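Local coordinates for MAGE domain-containing protein (Xenopus laevis, PDB 7DG2) that probably acts as the MAGE-family Nse3 subunit that, paired with Nse1, shapes Nse4 within the Smc5/6 complex, at residues 114-119 with 168-172. Sequence-based numbering, arbitrary orientation.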
ATOM      1  N   ASN B 114     -10.930  -9.751 -28.121  1.00 26.65           N
ATOM      2  CA  ASN B 114     -10.171  -8.554 -27.733  1.00 23.12           C
ATOM      3  C   ASN B 114     -10.995  -7.272 -27.760  1.00 24.03           C
ATOM      4  O   ASN B 114     -10.423  -6.175 -27.670  1.00 26.30           O
ATOM      5  CB  ASN B 114      -8.902  -8.405 -28.577  1.00 26.02           C
ATOM      6  CG  ASN B 114      -7.976  -9.601 -28.422  1.00 27.35           C
ATOM      7  OD1 ASN B 114      -7.568  -9.937 -27.312  1.00 26.75           O
ATOM      8  ND2 ASN B 114      -7.685 -10.277 -29.525  1.00 30.73           N
ATOM      9  N   THR B 115     -12.319  -7.372 -27.832  1.00 25.47           N
ATOM     10  CA  THR B 115     -13.215  -6.243 -27.623  1.00 24.19           C
ATOM     11  C   THR B 115     -14.497  -6.783 -27.012  1.00 25.47           C
ATOM     12  O   THR B 115     -14.893  -7.921 -27.278  1.00 29.30           O
ATOM     13  CB  THR B 115     -13.528  -5.479 -28.926  1.00 28.30           C
ATOM     14  OG1 THR B 115     -12.311  -5.084 -29.564  1.00 39.46           O
ATOM     15  CG2 THR B 115     -14.311  -4.226 -28.632  1.00 28.45           C
ATOM     16  N   ALA B 116     -15.130  -5.972 -26.166  1.00 27.49           N
ATOM     17  CA  ALA B 116     -16.419  -6.317 -25.587  1.00 27.61           C
ATOM     18  C   ALA B 116     -17.263  -5.060 -25.454  1.00 27.56           C
ATOM     19  O   ALA B 116     -16.769  -4.014 -25.023  1.00 27.93           O
ATOM     20  CB  ALA B 116     -16.266  -6.985 -24.213  1.00 27.70           C
ATOM     21  N   LYS B 117     -18.539  -5.163 -25.816  1.00 30.70           N
ATOM     22  CA  LYS B 117     -19.444  -4.046 -25.596  1.00 29.99           C
ATOM     23  C   LYS B 117     -19.658  -3.829 -24.106  1.00 31.95           C
ATOM     24  O   LYS B 117     -19.649  -4.776 -23.309  1.00 28.90           O
ATOM     25  CB  LYS B 117     -20.787  -4.291 -26.287  1.00 34.26           C
ATOM     26  CG  LYS B 117     -20.703  -4.328 -27.798  1.00 40.76           C
ATOM     27  CD  LYS B 117     -22.044  -3.984 -28.438  1.00 47.90           C
ATOM     28  CE  LYS B 117     -21.920  -3.896 -29.953  1.00 50.90           C
ATOM     29  NZ  LYS B 117     -20.754  -3.057 -30.365  1.00 49.85           N
ATOM     30  N   GLU B 118     -19.847  -2.562 -23.723  1.00 28.54           N
ATOM     31  CA  GLU B 118     -20.151  -2.268 -22.326  1.00 30.99           C
ATOM     32  C   GLU B 118     -21.350  -3.073 -21.843  1.00 33.44           C
ATOM     33  O   GLU B 118     -21.354  -3.580 -20.714  1.00 27.94           O
ATOM     34  CB  GLU B 118     -20.397  -0.768 -22.120  1.00 26.05           C
ATOM     35  CG  GLU B 118     -20.738  -0.426 -20.670  1.00 32.05           C
ATOM     36  CD  GLU B 118     -20.658   1.059 -20.343  1.00 33.33           C
ATOM     37  OE1 GLU B 118     -20.595   1.883 -21.282  1.00 35.66           O
ATOM     38  OE2 GLU B 118     -20.656   1.401 -19.134  1.00 32.18           O
ATOM     39  N   SER B 119     -22.371  -3.227 -22.697  1.00 34.01           N
ATOM     40  CA  SER B 119     -23.559  -3.968 -22.287  1.00 31.42           C
ATOM     41  C   SER B 119     -23.223  -5.416 -21.957  1.00 30.14           C
ATOM     42  O   SER B 119     -23.761  -5.986 -20.999  1.00 33.86           O
ATOM     43  CB  SER B 119     -24.632  -3.894 -23.378  1.00 31.82           C
ATOM     44  OG  SER B 119     -24.156  -4.362 -24.635  1.00 35.02           O
ATOM     45  N   GLU B 168     -22.962   4.473 -27.600  1.00 46.77           N
ATOM     46  CA  GLU B 168     -22.682   3.196 -26.965  1.00 44.24           C
ATOM     47  C   GLU B 168     -21.173   3.058 -26.818  1.00 36.41           C
ATOM     48  O   GLU B 168     -20.409   3.578 -27.636  1.00 33.38           O
ATOM     49  CB  GLU B 168     -23.269   2.035 -27.791  1.00 45.15           C
ATOM     50  CG  GLU B 168     -23.023   0.648 -27.223  1.00 48.87           C
ATOM     51  CD  GLU B 168     -23.690  -0.443 -28.040  1.00 50.67           C
ATOM     52  OE1 GLU B 168     -24.096  -1.467 -27.448  1.00 56.95           O
ATOM     53  OE2 GLU B 168     -23.813  -0.273 -29.273  1.00 54.08           O
ATOM     54  N   TYR B 169     -20.740   2.350 -25.775  1.00 37.29           N
ATOM     55  CA  TYR B 169     -19.322   2.205 -25.478  1.00 33.73           C
ATOM     56  C   TYR B 169     -18.892   0.744 -25.535  1.00 33.10           C
ATOM     57  O   TYR B 169     -19.683  -0.172 -25.287  1.00 29.89           O
ATOM     58  CB  TYR B 169     -18.993   2.783 -24.100  1.00 34.07           C
ATOM     59  CG  TYR B 169     -18.967   4.291 -24.073  1.00 34.93           C
ATOM     60  CD1 TYR B 169     -20.128   5.019 -23.874  1.00 37.50           C
ATOM     61  CD2 TYR B 169     -17.777   4.986 -24.257  1.00 37.90           C
ATOM     62  CE1 TYR B 169     -20.102   6.403 -23.856  1.00 40.47           C
ATOM     63  CE2 TYR B 169     -17.739   6.361 -24.231  1.00 38.07           C
ATOM     64  CZ  TYR B 169     -18.905   7.065 -24.034  1.00 40.55           C
ATOM     65  OH  TYR B 169     -18.874   8.440 -24.017  1.00 49.05           O
ATOM     66  N   GLU B 170     -17.619   0.536 -25.866  1.00 29.36           N
ATOM     67  CA  GLU B 170     -17.018  -0.788 -25.845  1.00 27.06           C
ATOM     68  C   GLU B 170     -15.663  -0.722 -25.149  1.00 26.55           C
ATOM     69  O   GLU B 170     -15.033   0.334 -25.059  1.00 26.92           O
ATOM     70  CB  GLU B 170     -16.862  -1.361 -27.256  1.00 28.71           C
ATOM     71  CG  GLU B 170     -16.009  -0.505 -28.169  1.00 33.54           C
ATOM     72  CD  GLU B 170     -16.168  -0.884 -29.627  1.00 38.75           C
ATOM     73  OE1 GLU B 170     -17.008  -1.761 -29.925  1.00 40.65           O
ATOM     74  OE2 GLU B 170     -15.451  -0.306 -30.468  1.00 47.55           O
ATOM     75  N   PHE B 171     -15.218  -1.877 -24.664  1.00 27.05           N
ATOM     76  CA  PHE B 171     -14.005  -1.979 -23.870  1.00 26.48           C
ATOM     77  C   PHE B 171     -12.939  -2.779 -24.605  1.00 24.42           C
ATOM     78  O   PHE B 171     -13.241  -3.778 -25.267  1.00 24.15           O
ATOM     79  CB  PHE B 171     -14.285  -2.671 -22.541  1.00 26.10           C
ATOM     80  CG  PHE B 171     -14.994  -1.829 -21.529  1.00 29.63           C
ATOM     81  CD1 PHE B 171     -14.277  -1.013 -20.666  1.00 27.59           C
ATOM     82  CD2 PHE B 171     -16.371  -1.916 -21.376  1.00 30.19           C
ATOM     83  CE1 PHE B 171     -14.924  -0.283 -19.687  1.00 30.68           C
ATOM     84  CE2 PHE B 171     -17.021  -1.193 -20.397  1.00 31.13           C
ATOM     85  CZ  PHE B 171     -16.301  -0.369 -19.562  1.00 31.83           C
ATOM     86  N   ARG B 172     -11.684  -2.351 -24.459  1.00 20.45           N
ATOM     87  CA  ARG B 172     -10.523  -3.136 -24.856  1.00 19.95           C
ATOM     88  C   ARG B 172      -9.545  -3.155 -23.686  1.00 19.43           C
ATOM     89  O   ARG B 172      -9.678  -2.380 -22.736  1.00 19.48           O
ATOM     90  CB  ARG B 172      -9.838  -2.550 -26.101  1.00 26.84           C
ATOM     91  CG  ARG B 172     -10.767  -2.285 -27.281  1.00 28.21           C
ATOM     92  CD  ARG B 172      -9.977  -1.797 -28.494  1.00 29.99           C
ATOM     93  NE  ARG B 172      -8.979  -2.781 -28.909  1.00 36.91           N
ATOM     94  CZ  ARG B 172      -9.219  -3.771 -29.764  1.00 38.28           C
ATOM     95  NH1 ARG B 172     -10.429  -3.902 -30.295  1.00 36.27           N
ATOM     96  NH2 ARG B 172      -8.258  -4.633 -30.088  1.00 32.03           N
TER
HETATM   97  O   HOH W   1     -22.260   2.029 -23.355  1.00 36.10           O
HETATM   98  O   HOH W   2     -22.497  -1.044 -24.633  1.00 41.66           O
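The guanidinium of Arg172 carries the carbonyl oxygen of Asn114 over the centre of one face, with Asn114 O 3.4 Å from Arg172 CZ; the bend at chi3 (59°) folds the group back over that carbonyl, though Arg172 NH1 is modelled too close to Thr115 OG1 and its exact placement is doubtful. At the Phe171 ring, Ala116 O and the CG of Glu118 lie near the ring plane, at its edge, and Glu118 CG comes within 3.8 Å of Phe171 CE2. The edge of the Tyr169 ring meets a water in its plane. That water donates to Glu118 OE1 and accepts from Tyr169 N. Glu118 runs alongside Tyr169, its carboxylate turned 80° from the ring, and its oxygens are also held by Tyr158, Trp122 and Lys143.

Strand 116-117 pairs antiparallel with strand 169-173, at the border of a three-stranded sheet packed on helices, consistent with a winged-helix unit of the MAGE homology domain. Phe171 N donates to Ala116 O (2.7 Å), and Ala116 N returns a bond to Phe171 O (3.0 Å). Glu118 N donates to Tyr169 O (2.9 Å) as helix 118-127 begins. Beside Phe171, Ala116 faces Ile109 of helix 94-111. On the other face, Lys117 NZ makes a long salt bridge to Glu170 OE1 (4.0 Å), while its CD lies 3.4 Å from Glu168 OE1. A second water links Glu168 OE1, Tyr169 O and Ser119 N.

With an alanine in place of Glu168, this water is likely to lose its carboxylate acceptor and Lys117 one of two nearby negative charges. Direct backbone bonds thus fix the register and tie the first helical residue to the strand; the waters add a second link there, and Lys117 sits loosely beside its acidic neighbours.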